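Local atomic coordinates of peptide ABC transporter, peptide-binding protein (Enterococcus faecalis, PDB entry 3O6P), a protein that probably binds peptides for uptake by an ABC transporter, the crystallised chain being one piece of this longer family 5 solute-binding protein. Residues V54-A59 and G65-K70; G155-D160 and S165-L170; Y161-S166 and E203-D208. One frame throughout, in Å; residues are numbered along the deposited sequence.

In the fold
The three contacts lie close together in this piece of a family 5 solute-binding protein and show how loops and helix starts are fixed beside one strand of a mixed sheet. Interaction 1 comes first along the chain, joining loop 54-59 to the start of helix 68-72. In interaction 2 strand 152-158 meets helix 165-168, and interaction 3 carries that helix start over to helix 202-218. The centres of interactions 1 and 2 are about 14 Å apart. Interactions 2 and 3 share Ser-165 and Ser-166, while Met-58 packs on Phe-167 and Phe-68 on Trp-206. Loop 54-59, the strand end and helix 202-218, far apart in sequence, are thereby held together.

Interaction 1 (V54-A59 and G65-K70); sequences VPADMA and GKDFAK
Val-54 and Phe-68 supply the main apolar contact between loop 54-59 and the segment 65-70. The two side chains cross at about a right angle, and CB and both methyls of the valine lie against the CD2-CE2 bond of the ring, CG1 nearer CD2 and CG2 nearer CE2. The shortest approach is Val-54 CG1 to Phe-68 CD2, 3.5 Å. With its CG anti to the backbone N (chi1 -174°), Phe-68 turns its ring to this valine, and Met-209 and Leu-210 of helix 202-218 add to its surroundings. Further along, Ala-56 CB meets Ala-69 CB at 3.8 Å, and Ala-59 CB rests more loosely against Phe-68 CB.

Backbone pairing is limited to one well-formed bond, from Phe-68 N to Ala-59 O at 2.8 Å, which ties the far end of the loop to the first turn of helix 68-72.

Asp-67 illustrates how an N-cap can serve two chain segments at once. From the position just before the helix, its OD2 accepts weak capping bonds from Ala-69 N and Lys-70 N. The same carboxylate reaches across to the loop, where Asp-57 N makes weak bonds to both oxygens, 3.1 Å to Asp-67 OD1 and 3.3 Å to Asp-67 OD2.

A water gives the carboxylate a second link to the loop. It donates to Asp-67 OD1 (2.8 Å) and to Pro-55 O, and accepts from Ala-59 N, so one molecule joins both ends of the loop to the cap.

Asp-57 OD1 stands 4.6 Å from Asp-67 OD2; the helix start, and Lys-70 not far from Asp-57, would probably ease the like charges. At the near end of the loop, Val-54 N and Ala-56 N are hydrogen-bonded to the side chains of Glu-213 (OE1) and Gln-227 (OE1), respectively.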
ATOM      1  N   VAL A  54      -5.485   4.034   5.629  1.00 12.59           N
ATOM      2  CA  VAL A  54      -6.795   4.684   5.860  1.00 13.94           C
ATOM      3  C   VAL A  54      -6.598   6.195   5.654  1.00 14.20           C
ATOM      4  O   VAL A  54      -5.652   6.767   6.220  1.00 14.42           O
ATOM      5  CB  VAL A  54      -7.275   4.403   7.300  1.00 13.57           C
ATOM      6  CG1 VAL A  54      -8.518   5.237   7.645  1.00 15.89           C
ATOM      7  CG2 VAL A  54      -7.580   2.913   7.474  1.00 14.16           C
ATOM      8  N   PRO A  55      -7.457   6.846   4.837  1.00 15.31           N
ATOM      9  CA  PRO A  55      -7.307   8.305   4.638  1.00 16.09           C
ATOM     10  C   PRO A  55      -7.398   9.106   5.921  1.00 17.28           C
ATOM     11  O   PRO A  55      -8.117   8.722   6.849  1.00 17.88           O
ATOM     12  CB  PRO A  55      -8.503   8.661   3.747  1.00 16.92           C
ATOM     13  CG  PRO A  55      -8.747   7.422   2.997  1.00 16.75           C
ATOM     14  CD  PRO A  55      -8.492   6.297   3.947  1.00 15.85           C
ATOM     15  N   ALA A  56      -6.669  10.215   5.950  1.00 18.85           N
ATOM     16  CA  ALA A  56      -6.747  11.223   7.007  1.00 22.11           C
ATOM     17  C   ALA A  56      -8.013  12.056   6.876  1.00 25.20           C
ATOM     18  O   ALA A  56      -8.564  12.185   5.788  1.00 25.71           O
ATOM     19  CB  ALA A  56      -5.522  12.131   6.947  1.00 22.85           C
ATOM     20  N   ASP A  57      -8.445  12.644   7.989  1.00 28.36           N
ATOM     21  CA  ASP A  57      -9.631  13.518   8.039  1.00 32.67           C
ATOM     22  C   ASP A  57     -10.888  12.798   7.605  1.00 33.58           C
ATOM     23  O   ASP A  57     -11.780  13.412   7.019  1.00 34.83           O
ATOM     24  CB  ASP A  57      -9.452  14.779   7.178  1.00 34.07           C
ATOM     25  CG  ASP A  57      -8.250  15.596   7.574  1.00 38.03           C
ATOM     26  OD1 ASP A  57      -7.962  15.699   8.783  1.00 42.39           O
ATOM     27  OD2 ASP A  57      -7.585  16.144   6.665  1.00 43.78           O
HETATM   28  N   MSE A  58     -10.975  11.503   7.898  1.00 33.45           N
HETATM   29  CA  MSE A  58     -12.153  10.732   7.498  1.00 33.89           C
HETATM   30  C   MSE A  58     -12.931  10.147   8.670  1.00 34.97           C
HETATM   31  O   MSE A  58     -14.157  10.289   8.733  1.00 35.88           O
HETATM   32  CB  MSE A  58     -11.768   9.616   6.525  1.00 33.10           C
HETATM   33  CG  MSE A  58     -12.976   8.860   6.025  1.00 32.33           C
HETATM   34 SE   MSE A  58     -12.482   7.265   5.055  0.75 27.80          SE
HETATM   35  CE  MSE A  58     -11.879   6.143   6.527  1.00 29.21           C
ATOM     36  N   ALA A  59     -12.225   9.485   9.585  1.00 35.41           N
ATOM     37  CA  ALA A  59     -12.864   8.835  10.738  1.00 36.36           C
ATOM     38  C   ALA A  59     -12.366   9.371  12.080  1.00 37.49           C
ATOM     39  O   ALA A  59     -11.157   9.562  12.279  1.00 35.80           O
ATOM     40  CB  ALA A  59     -12.676   7.323  10.670  1.00 36.06           C
ATOM     41  N   GLY A  65     -12.559  13.435  19.868  1.00 59.63           N
ATOM     42  CA  GLY A  65     -12.601  13.979  18.505  1.00 54.73           C
ATOM     43  C   GLY A  65     -11.376  13.671  17.658  1.00 49.70           C
ATOM     44  O   GLY A  65     -11.029  14.445  16.753  1.00 50.25           O
ATOM     45  N   LYS A  66     -10.726  12.540  17.920  1.00 44.07           N
ATOM     46  CA  LYS A  66      -9.406  12.296  17.325  1.00 37.94           C
ATOM     47  C   LYS A  66      -9.469  11.565  16.003  1.00 35.09           C
ATOM     48  O   LYS A  66     -10.223  10.608  15.833  1.00 34.86           O
ATOM     49  CB  LYS A  66      -8.489  11.572  18.294  1.00 37.08           C
ATOM     50  CG  LYS A  66      -8.246  12.347  19.587  1.00 37.27           C
ATOM     51  CD  LYS A  66      -7.474  11.508  20.614  1.00 37.80           C
ATOM     52  CE  LYS A  66      -8.294  10.312  21.131  1.00 37.99           C
ATOM     53  NZ  LYS A  66      -9.559  10.737  21.810  1.00 41.32           N
ATOM     54  N   ASP A  67      -8.669  12.038  15.058  1.00 33.28           N
ATOM     55  CA  ASP A  67      -8.652  11.452  13.741  1.00 30.69           C
ATOM     56  C   ASP A  67      -7.966  10.088  13.751  1.00 27.98           C
ATOM     57  O   ASP A  67      -6.929   9.926  14.390  1.00 27.84           O
ATOM     58  CB  ASP A  67      -7.920  12.379  12.778  1.00 31.36           C
ATOM     59  CG  ASP A  67      -7.947  11.868  11.362  1.00 32.47           C
ATOM     60  OD1 ASP A  67      -9.048  11.603  10.824  1.00 35.44           O
ATOM     61  OD2 ASP A  67      -6.872  11.733  10.778  1.00 34.80           O
ATOM     62  N   PHE A  68      -8.539   9.121  13.038  1.00 24.66           N
ATOM     63  CA  PHE A  68      -7.919   7.796  12.910  1.00 21.21           C
ATOM     64  C   PHE A  68      -6.465   7.881  12.458  1.00 20.15           C
ATOM     65  O   PHE A  68      -5.595   7.225  13.032  1.00 19.73           O
ATOM     66  CB  PHE A  68      -8.684   6.919  11.914  1.00 20.59           C
ATOM     67  CG  PHE A  68      -8.181   5.496  11.853  1.00 18.10           C
ATOM     68  CD1 PHE A  68      -8.669   4.521  12.728  1.00 16.81           C
ATOM     69  CD2 PHE A  68      -7.212   5.135  10.919  1.00 17.12           C
ATOM     70  CE1 PHE A  68      -8.189   3.198  12.669  1.00 15.51           C
ATOM     71  CE2 PHE A  68      -6.726   3.833  10.848  1.00 14.09           C
ATOM     72  CZ  PHE A  68      -7.221   2.857  11.727  1.00 15.28           C
ATOM     73  N   ALA A  69      -6.208   8.634  11.389  1.00 19.10           N
ATOM     74  CA  ALA A  69      -4.840   8.702  10.838  1.00 18.69           C
ATOM     75  C   ALA A  69      -3.860   9.325  11.833  1.00 19.65           C
ATOM     76  O   ALA A  69      -2.722   8.865  11.959  1.00 19.47           O
ATOM     77  CB  ALA A  69      -4.817   9.443   9.500  1.00 18.69           C
ATOM     78  N   LYS A  70      -4.298  10.358  12.553  1.00 21.08           N
ATOM     79  CA  LYS A  70      -3.432  10.987  13.553  1.00 23.40           C
ATOM     80  C   LYS A  70      -3.105  10.016  14.692  1.00 23.28           C
ATOM     81  O   LYS A  70      -1.957   9.942  15.148  1.00 23.18           O
ATOM     82  CB  LYS A  70      -4.049  12.276  14.099  1.00 25.52           C
ATOM     83  CG  LYS A  70      -4.167  13.390  13.097  1.00 30.69           C
ATOM     84  CD  LYS A  70      -4.978  14.538  13.703  1.00 38.73           C
ATOM     85  CE  LYS A  70      -4.915  15.807  12.867  1.00 41.81           C
ATOM     86  NZ  LYS A  70      -5.180  17.022  13.712  1.00 45.74           N
TER
HETATM   87  O   HOH W   1      -9.178   9.298   9.315  1.00 27.27           O

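Interaction 2 (G155-D160 and S165-L170); sequences GGWSAD and SSFLDL
Trp-157 meets three residues of 165-170 through different parts of its indole. Its NE1 donates to Ser-166 OG at 3.0 Å, a fairly straight bond (163° at the hydrogen) lying close to the ring plane. The CD1 edge of the five-membered ring is directed at the face of Phe-167, a T-shaped pair with planes 83° apart. Leu-170 covers one indole face: CD1 makes a CH-pi contact 3.8 Å from the centroid of the five-membered ring, and CD2 lies over the six-membered ring, so the two methyls cover one ring each.

Strand 152-158 belongs to a mixed sheet, and the chain leaving it turns back as helix 165-168, whose side chains pack beside the strand's end. There Phe-167 also touches Ala-159, CE2 to CB at 3.5 Å.

In the next shell, a water links Ser-166 OG (2.8 Å) to Asp-160 OD1, to which it donates. With chi1 at -178°, the serine OG points away from its backbone N to the side where the indole NE1 and the water both lie. Strand 5-11 pairs with the tryptophan backbone at Thr-6, and Tyr-177 packs edge-to-face with the indole.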
ATOM      1  N   GLY A 155      -3.595   0.710  -7.926  1.00 13.91           N
ATOM      2  CA  GLY A 155      -5.044   0.879  -7.943  1.00 14.23           C
ATOM      3  C   GLY A 155      -5.408   1.713  -6.745  1.00 13.99           C
ATOM      4  O   GLY A 155      -4.603   2.454  -6.225  1.00 14.75           O
ATOM      5  N   GLY A 156      -6.646   1.628  -6.318  1.00 16.20           N
ATOM      6  CA  GLY A 156      -6.999   2.352  -5.129  1.00 16.49           C
ATOM      7  C   GLY A 156      -8.372   1.994  -4.648  1.00 16.77           C
ATOM      8  O   GLY A 156      -9.039   1.108  -5.191  1.00 19.15           O
ATOM      9  N   TRP A 157      -8.784   2.682  -3.607  1.00 16.06           N
ATOM     10  CA  TRP A 157     -10.083   2.410  -2.984  1.00 17.13           C
ATOM     11  C   TRP A 157     -10.659   3.705  -2.486  1.00 18.34           C
ATOM     12  O   TRP A 157      -9.927   4.554  -1.962  1.00 17.48           O
ATOM     13  CB  TRP A 157      -9.911   1.426  -1.806  1.00 16.85           C
ATOM     14  CG  TRP A 157     -11.219   0.955  -1.272  1.00 18.62           C
ATOM     15  CD1 TRP A 157     -11.862   1.387  -0.141  1.00 20.52           C
ATOM     16  CD2 TRP A 157     -12.065  -0.027  -1.864  1.00 20.59           C
ATOM     17  NE1 TRP A 157     -13.063   0.722   0.004  1.00 21.21           N
ATOM     18  CE2 TRP A 157     -13.212  -0.149  -1.037  1.00 22.23           C
ATOM     19  CE3 TRP A 157     -11.973  -0.819  -3.019  1.00 22.64           C
ATOM     20  CZ2 TRP A 157     -14.250  -1.042  -1.319  1.00 24.18           C
ATOM     21  CZ3 TRP A 157     -13.006  -1.712  -3.292  1.00 24.41           C
ATOM     22  CH2 TRP A 157     -14.127  -1.809  -2.451  1.00 25.37           C
ATOM     23  N   SER A 158     -11.973   3.854  -2.675  1.00 21.45           N
ATOM     24  CA  SER A 158     -12.726   5.020  -2.227  1.00 26.11           C
ATOM     25  C   SER A 158     -13.791   4.525  -1.298  1.00 28.71           C
ATOM     26  O   SER A 158     -14.454   3.519  -1.576  1.00 28.11           O
ATOM     27  CB  SER A 158     -13.428   5.734  -3.401  1.00 26.36           C
ATOM     28  OG  SER A 158     -12.498   6.461  -4.199  1.00 32.00           O
ATOM     29  N   ALA A 159     -13.982   5.283  -0.225  1.00 32.38           N
ATOM     30  CA  ALA A 159     -14.875   4.930   0.867  1.00 34.66           C
ATOM     31  C   ALA A 159     -16.340   5.333   0.638  1.00 35.47           C
ATOM     32  O   ALA A 159     -16.679   6.512   0.621  1.00 37.57           O
ATOM     33  CB  ALA A 159     -14.359   5.562   2.153  1.00 35.44           C
ATOM     34  N   ASP A 160     -17.216   4.355   0.481  1.00 38.71           N
ATOM     35  CA  ASP A 160     -18.646   4.665   0.433  1.00 38.79           C
ATOM     36  C   ASP A 160     -19.134   5.322   1.738  1.00 40.75           C
ATOM     37  O   ASP A 160     -19.823   6.343   1.687  1.00 41.76           O
ATOM     38  CB  ASP A 160     -19.471   3.433   0.064  1.00 38.39           C
ATOM     39  CG  ASP A 160     -19.192   2.225   0.969  1.00 37.41           C
ATOM     40  OD1 ASP A 160     -18.082   2.103   1.561  1.00 40.30           O
ATOM     41  OD2 ASP A 160     -20.104   1.379   1.079  1.00 40.22           O
ATOM     42  N   SER A 165     -12.533   0.423   8.443  1.00 20.66           N
ATOM     43  CA  SER A 165     -12.571  -0.980   8.043  1.00 20.63           C
ATOM     44  C   SER A 165     -12.816  -1.131   6.541  1.00 19.86           C
ATOM     45  O   SER A 165     -12.460  -2.158   5.980  1.00 18.83           O
ATOM     46  CB  SER A 165     -13.653  -1.740   8.808  1.00 20.81           C
ATOM     47  OG  SER A 165     -14.934  -1.273   8.443  1.00 24.15           O
ATOM     48  N   SER A 166     -13.431  -0.130   5.906  1.00 20.11           N
ATOM     49  CA  SER A 166     -13.658  -0.162   4.459  1.00 19.92           C
ATOM     50  C   SER A 166     -12.329  -0.382   3.742  1.00 18.62           C
ATOM     51  O   SER A 166     -12.266  -1.104   2.751  1.00 18.88           O
ATOM     52  CB  SER A 166     -14.293   1.137   3.993  1.00 21.44           C
ATOM     53  OG  SER A 166     -14.560   1.111   2.608  1.00 25.11           O
ATOM     54  N   PHE A 167     -11.270   0.246   4.248  1.00 17.10           N
ATOM     55  CA  PHE A 167      -9.933   0.081   3.671  1.00 16.38           C
ATOM     56  C   PHE A 167      -9.206  -1.137   4.216  1.00 15.68           C
ATOM     57  O   PHE A 167      -8.575  -1.888   3.463  1.00 15.57           O
ATOM     58  CB  PHE A 167      -9.100   1.331   3.947  1.00 16.11           C
ATOM     59  CG  PHE A 167      -9.578   2.527   3.183  1.00 17.21           C
ATOM     60  CD1 PHE A 167      -8.960   2.890   1.974  1.00 17.88           C
ATOM     61  CD2 PHE A 167     -10.679   3.276   3.644  1.00 17.65           C
ATOM     62  CE1 PHE A 167      -9.424   3.969   1.251  1.00 19.56           C
ATOM     63  CE2 PHE A 167     -11.129   4.379   2.933  1.00 19.17           C
ATOM     64  CZ  PHE A 167     -10.505   4.716   1.714  1.00 18.51           C
ATOM     65  N   LEU A 168      -9.286  -1.320   5.533  1.00 14.49           N
ATOM     66  CA  LEU A 168      -8.493  -2.347   6.180  1.00 14.56           C
ATOM     67  C   LEU A 168      -8.966  -3.757   5.784  1.00 14.62           C
ATOM     68  O   LEU A 168      -8.140  -4.647   5.579  1.00 14.98           O
ATOM     69  CB  LEU A 168      -8.504  -2.165   7.696  1.00 14.34           C
ATOM     70  CG  LEU A 168      -7.939  -0.823   8.174  1.00 13.41           C
ATOM     71  CD1 LEU A 168      -8.373  -0.575   9.628  1.00 16.97           C
ATOM     72  CD2 LEU A 168      -6.389  -0.809   8.066  1.00 14.75           C
ATOM     73  N   ASP A 169     -10.274  -3.933   5.619  1.00 14.88           N
ATOM     74  CA  ASP A 169     -10.811  -5.251   5.267  1.00 16.51           C
ATOM     75  C   ASP A 169     -10.227  -5.807   3.956  1.00 16.20           C
ATOM     76  O   ASP A 169     -10.148  -7.021   3.772  1.00 17.15           O
ATOM     77  CB  ASP A 169     -12.346  -5.225   5.136  1.00 17.66           C
ATOM     78  CG  ASP A 169     -13.064  -5.128   6.480  1.00 20.41           C
ATOM     79  OD1 ASP A 169     -12.418  -5.332   7.548  1.00 21.49           O
ATOM     80  OD2 ASP A 169     -14.300  -4.858   6.452  1.00 23.02           O
ATOM     81  N   LEU A 170      -9.820  -4.915   3.054  1.00 15.46           N
ATOM     82  CA  LEU A 170      -9.332  -5.312   1.753  1.00 15.74           C
ATOM     83  C   LEU A 170      -8.125  -6.210   1.852  1.00 15.08           C
ATOM     84  O   LEU A 170      -7.879  -6.973   0.909  1.00 15.76           O
ATOM     85  CB  LEU A 170      -8.935  -4.076   0.928  1.00 16.03           C
ATOM     86  CG  LEU A 170     -10.012  -2.991   0.755  1.00 16.07           C
ATOM     87  CD1 LEU A 170      -9.393  -1.780   0.028  1.00 16.29           C
ATOM     88  CD2 LEU A 170     -11.244  -3.490  -0.001  1.00 18.54           C
TER
HETATM   89  O   HOH W   2     -16.585  -0.621   1.732  1.00 45.88           O

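Interaction 3 (Y161-S166 and E203-D208)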
ATOM      1  N   TYR A 161     -18.754   4.746   2.888  1.00 43.88           N
ATOM      2  CA  TYR A 161     -18.931   5.394   4.199  1.00 47.15           C
ATOM      3  C   TYR A 161     -17.613   5.532   4.947  1.00 46.59           C
ATOM      4  O   TYR A 161     -16.689   4.712   4.791  1.00 47.22           O
ATOM      5  CB  TYR A 161     -19.974   4.674   5.066  1.00 48.31           C
ATOM      6  CG  TYR A 161     -21.370   4.799   4.504  1.00 53.56           C
ATOM      7  CD1 TYR A 161     -22.184   5.891   4.827  1.00 56.50           C
ATOM      8  CD2 TYR A 161     -21.867   3.840   3.621  1.00 56.28           C
ATOM      9  CE1 TYR A 161     -23.469   6.014   4.297  1.00 59.70           C
ATOM     10  CE2 TYR A 161     -23.137   3.952   3.086  1.00 59.30           C
ATOM     11  CZ  TYR A 161     -23.936   5.038   3.426  1.00 60.88           C
ATOM     12  OH  TYR A 161     -25.202   5.140   2.889  1.00 63.60           O
ATOM     13  N   ALA A 162     -17.530   6.574   5.768  1.00 45.53           N
ATOM     14  CA  ALA A 162     -16.264   6.973   6.398  1.00 43.57           C
ATOM     15  C   ALA A 162     -15.767   6.033   7.508  1.00 40.90           C
ATOM     16  O   ALA A 162     -15.409   6.486   8.602  1.00 41.62           O
ATOM     17  CB  ALA A 162     -16.375   8.418   6.917  1.00 44.27           C
ATOM     18  N   ASP A 163     -15.750   4.730   7.245  1.00 37.31           N
ATOM     19  CA  ASP A 163     -15.218   3.801   8.231  1.00 33.49           C
ATOM     20  C   ASP A 163     -13.852   3.200   7.843  1.00 29.30           C
ATOM     21  O   ASP A 163     -13.681   2.714   6.726  1.00 28.93           O
ATOM     22  CB  ASP A 163     -16.203   2.690   8.560  1.00 34.58           C
ATOM     23  CG  ASP A 163     -15.813   1.954   9.817  1.00 35.55           C
ATOM     24  OD1 ASP A 163     -16.111   2.450  10.945  1.00 38.15           O
ATOM     25  OD2 ASP A 163     -15.187   0.897   9.675  1.00 33.24           O
ATOM     26  N   PRO A 164     -12.896   3.185   8.789  1.00 25.38           N
ATOM     27  CA  PRO A 164     -11.565   2.687   8.458  1.00 22.29           C
ATOM     28  C   PRO A 164     -11.570   1.231   7.983  1.00 20.56           C
ATOM     29  O   PRO A 164     -10.737   0.861   7.176  1.00 18.87           O
ATOM     30  CB  PRO A 164     -10.793   2.831   9.782  1.00 22.11           C
ATOM     31  CG  PRO A 164     -11.539   3.886  10.523  1.00 22.81           C
ATOM     32  CD  PRO A 164     -12.968   3.610  10.198  1.00 25.12           C
ATOM     33  N   SER A 165     -12.533   0.423   8.443  1.00 20.66           N
ATOM     34  CA  SER A 165     -12.571  -0.980   8.043  1.00 20.63           C
ATOM     35  C   SER A 165     -12.816  -1.131   6.541  1.00 19.86           C
ATOM     36  O   SER A 165     -12.460  -2.158   5.980  1.00 18.83           O
ATOM     37  CB  SER A 165     -13.653  -1.740   8.808  1.00 20.81           C
ATOM     38  OG  SER A 165     -14.934  -1.273   8.443  1.00 24.15           O
ATOM     39  N   SER A 166     -13.431  -0.130   5.906  1.00 20.11           N
ATOM     40  CA  SER A 166     -13.658  -0.162   4.459  1.00 19.92           C
ATOM     41  C   SER A 166     -12.329  -0.382   3.742  1.00 18.62           C
ATOM     42  O   SER A 166     -12.266  -1.104   2.751  1.00 18.88           O
ATOM     43  CB  SER A 166     -14.293   1.137   3.993  1.00 21.44           C
ATOM     44  OG  SER A 166     -14.560   1.111   2.608  1.00 25.11           O
ATOM     45  N   GLU A 203     -14.959   0.938  21.549  0.50 27.90           N
ATOM     46  CA  GLU A 203     -13.593   1.345  21.892  0.50 27.27           C
ATOM     47  C   GLU A 203     -12.596   0.231  21.578  0.50 26.26           C
ATOM     48  O   GLU A 203     -11.493   0.504  21.101  0.50 25.47           O
ATOM     49  CB  GLU A 203     -13.499   1.801  23.344  0.50 28.20           C
ATOM     50  CG  GLU A 203     -14.344   3.029  23.646  0.50 30.17           C
ATOM     51  CD  GLU A 203     -14.322   3.391  25.116  0.50 33.70           C
ATOM     52  OE1 GLU A 203     -13.675   2.659  25.895  0.50 35.35           O
ATOM     53  OE2 GLU A 203     -14.958   4.398  25.499  0.50 35.42           O
ATOM     54  N   LYS A 204     -12.988  -1.019  21.817  1.00 25.62           N
ATOM     55  CA  LYS A 204     -12.140  -2.139  21.429  1.00 24.39           C
ATOM     56  C   LYS A 204     -12.069  -2.213  19.903  1.00 22.89           C
ATOM     57  O   LYS A 204     -11.010  -2.472  19.346  1.00 23.11           O
ATOM     58  CB  LYS A 204     -12.630  -3.473  22.014  1.00 25.65           C
ATOM     59  CG  LYS A 204     -11.622  -4.584  21.699  1.00 27.72           C
ATOM     60  CD  LYS A 204     -12.039  -5.980  22.101  1.00 32.53           C
ATOM     61  CE  LYS A 204     -11.027  -6.984  21.519  1.00 34.22           C
ATOM     62  NZ  LYS A 204     -11.315  -7.383  20.105  1.00 31.95           N
ATOM     63  N   ARG A 205     -13.196  -1.984  19.228  1.00 22.28           N
ATOM     64  CA  ARG A 205     -13.208  -2.039  17.754  1.00 20.09           C
ATOM     65  C   ARG A 205     -12.260  -0.975  17.166  1.00 19.74           C
ATOM     66  O   ARG A 205     -11.513  -1.218  16.195  1.00 18.81           O
ATOM     67  CB  ARG A 205     -14.638  -1.889  17.215  1.00 21.49           C
ATOM     68  CG  ARG A 205     -14.690  -1.879  15.696  1.00 21.57           C
ATOM     69  CD  ARG A 205     -16.121  -1.965  15.149  1.00 25.90           C
ATOM     70  NE  ARG A 205     -16.045  -1.968  13.688  1.00 27.12           N
ATOM     71  CZ  ARG A 205     -16.092  -0.871  12.933  1.00 29.45           C
ATOM     72  NH1 ARG A 205     -16.243   0.327  13.496  1.00 30.15           N
ATOM     73  NH2 ARG A 205     -16.000  -0.970  11.608  1.00 29.12           N
ATOM     74  N   TRP A 206     -12.297   0.210  17.751  1.00 18.91           N
ATOM     75  CA  TRP A 206     -11.405   1.287  17.307  1.00 18.97           C
ATOM     76  C   TRP A 206      -9.943   0.889  17.492  1.00 18.58           C
ATOM     77  O   TRP A 206      -9.101   1.084  16.599  1.00 17.65           O
ATOM     78  CB  TRP A 206     -11.708   2.564  18.109  1.00 19.77           C
ATOM     79  CG  TRP A 206     -10.907   3.785  17.704  1.00 22.02           C
ATOM     80  CD1 TRP A 206      -9.834   4.322  18.367  1.00 22.96           C
ATOM     81  CD2 TRP A 206     -11.137   4.632  16.561  1.00 23.91           C
ATOM     82  NE1 TRP A 206      -9.384   5.439  17.705  1.00 23.57           N
ATOM     83  CE2 TRP A 206     -10.167   5.660  16.603  1.00 24.02           C
ATOM     84  CE3 TRP A 206     -12.075   4.626  15.511  1.00 24.80           C
ATOM     85  CZ2 TRP A 206     -10.101   6.674  15.634  1.00 26.29           C
ATOM     86  CZ3 TRP A 206     -12.017   5.651  14.554  1.00 25.96           C
ATOM     87  CH2 TRP A 206     -11.025   6.641  14.616  1.00 25.80           C
ATOM     88  N   ASP A 207      -9.628   0.339  18.658  0.50 18.35           N
ATOM     89  CA  ASP A 207      -8.258  -0.064  18.922  0.50 18.37           C
ATOM     90  C   ASP A 207      -7.820  -1.217  18.000  0.50 17.69           C
ATOM     91  O   ASP A 207      -6.670  -1.263  17.567  0.50 17.10           O
ATOM     92  CB  ASP A 207      -8.060  -0.395  20.405  0.50 18.78           C
ATOM     93  CG  ASP A 207      -7.972   0.853  21.290  0.50 20.60           C
ATOM     94  OD1 ASP A 207      -7.884   1.988  20.773  0.50 22.32           O
ATOM     95  OD2 ASP A 207      -8.004   0.701  22.529  0.50 23.95           O
ATOM     96  N   ASP A 208      -8.739  -2.138  17.694  1.00 17.24           N
ATOM     97  CA  ASP A 208      -8.449  -3.214  16.727  1.00 16.90           C
ATOM     98  C   ASP A 208      -8.130  -2.639  15.335  1.00 15.87           C
ATOM     99  O   ASP A 208      -7.166  -3.062  14.665  1.00 15.86           O
ATOM    100  CB  ASP A 208      -9.628  -4.180  16.638  1.00 17.77           C
ATOM    101  CG  ASP A 208      -9.679  -5.145  17.808  1.00 20.75           C
ATOM    102  OD1 ASP A 208      -8.599  -5.502  18.341  1.00 24.08           O
ATOM    103  OD2 ASP A 208     -10.791  -5.583  18.163  1.00 23.90           O
TER
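A single oxygen, Asp-163 OD2, is the shared acceptor of this contact, taking a bond from Arg-205 NH2 across it and two more from Ser-165 of its own segment. The hydrogen bond from Ser-165 N to Asp-163 OD2, 3.0 Å, closes an Asx turn and caps the start of helix 165-168. Ser-165 OG donates to Asp-163 OD2 on its anti side; the modelled separation, 2.5 Å, is unusually short and its exact length doubtful.

Against this cap comes the salt bridge. Arg-205, on helix 202-218, is extended from CG to NE and approaches the aspartate from the opposite direction, so that the carboxylate lies at the guanidinium edge, the two planes 25° apart. The grip is uneven. Arg-205 NH2 lies 2.8 Å from Asp-163 OD2, reaching it from above the carboxylate plane, whereas Arg-205 NH1 makes only a weak bond, 3.3 Å, to Asp-163 OD1. The guanidinium is further anchored by NE, which bonds to Ala-194 O and helps to fix its rotation. So many donors at one carboxylate, with a helix start next to it, would probably stabilise the charged form of Asp-163.

Just ahead of the cap, an inverse gamma turn centred on Ala-162 brings the chain round to Asp-163. Apolar contact is slight: the ring of Pro-164 touches the indole of Trp-206, whose polar end is held by Glu-71 of helix 68-72 and whose rings also pack edge-to-face with Phe-68. Within helix 202-218, one turn is bridged by Lys-204 NZ, which meets the syn lone pair of Asp-208 OD2 at 2.7 Å.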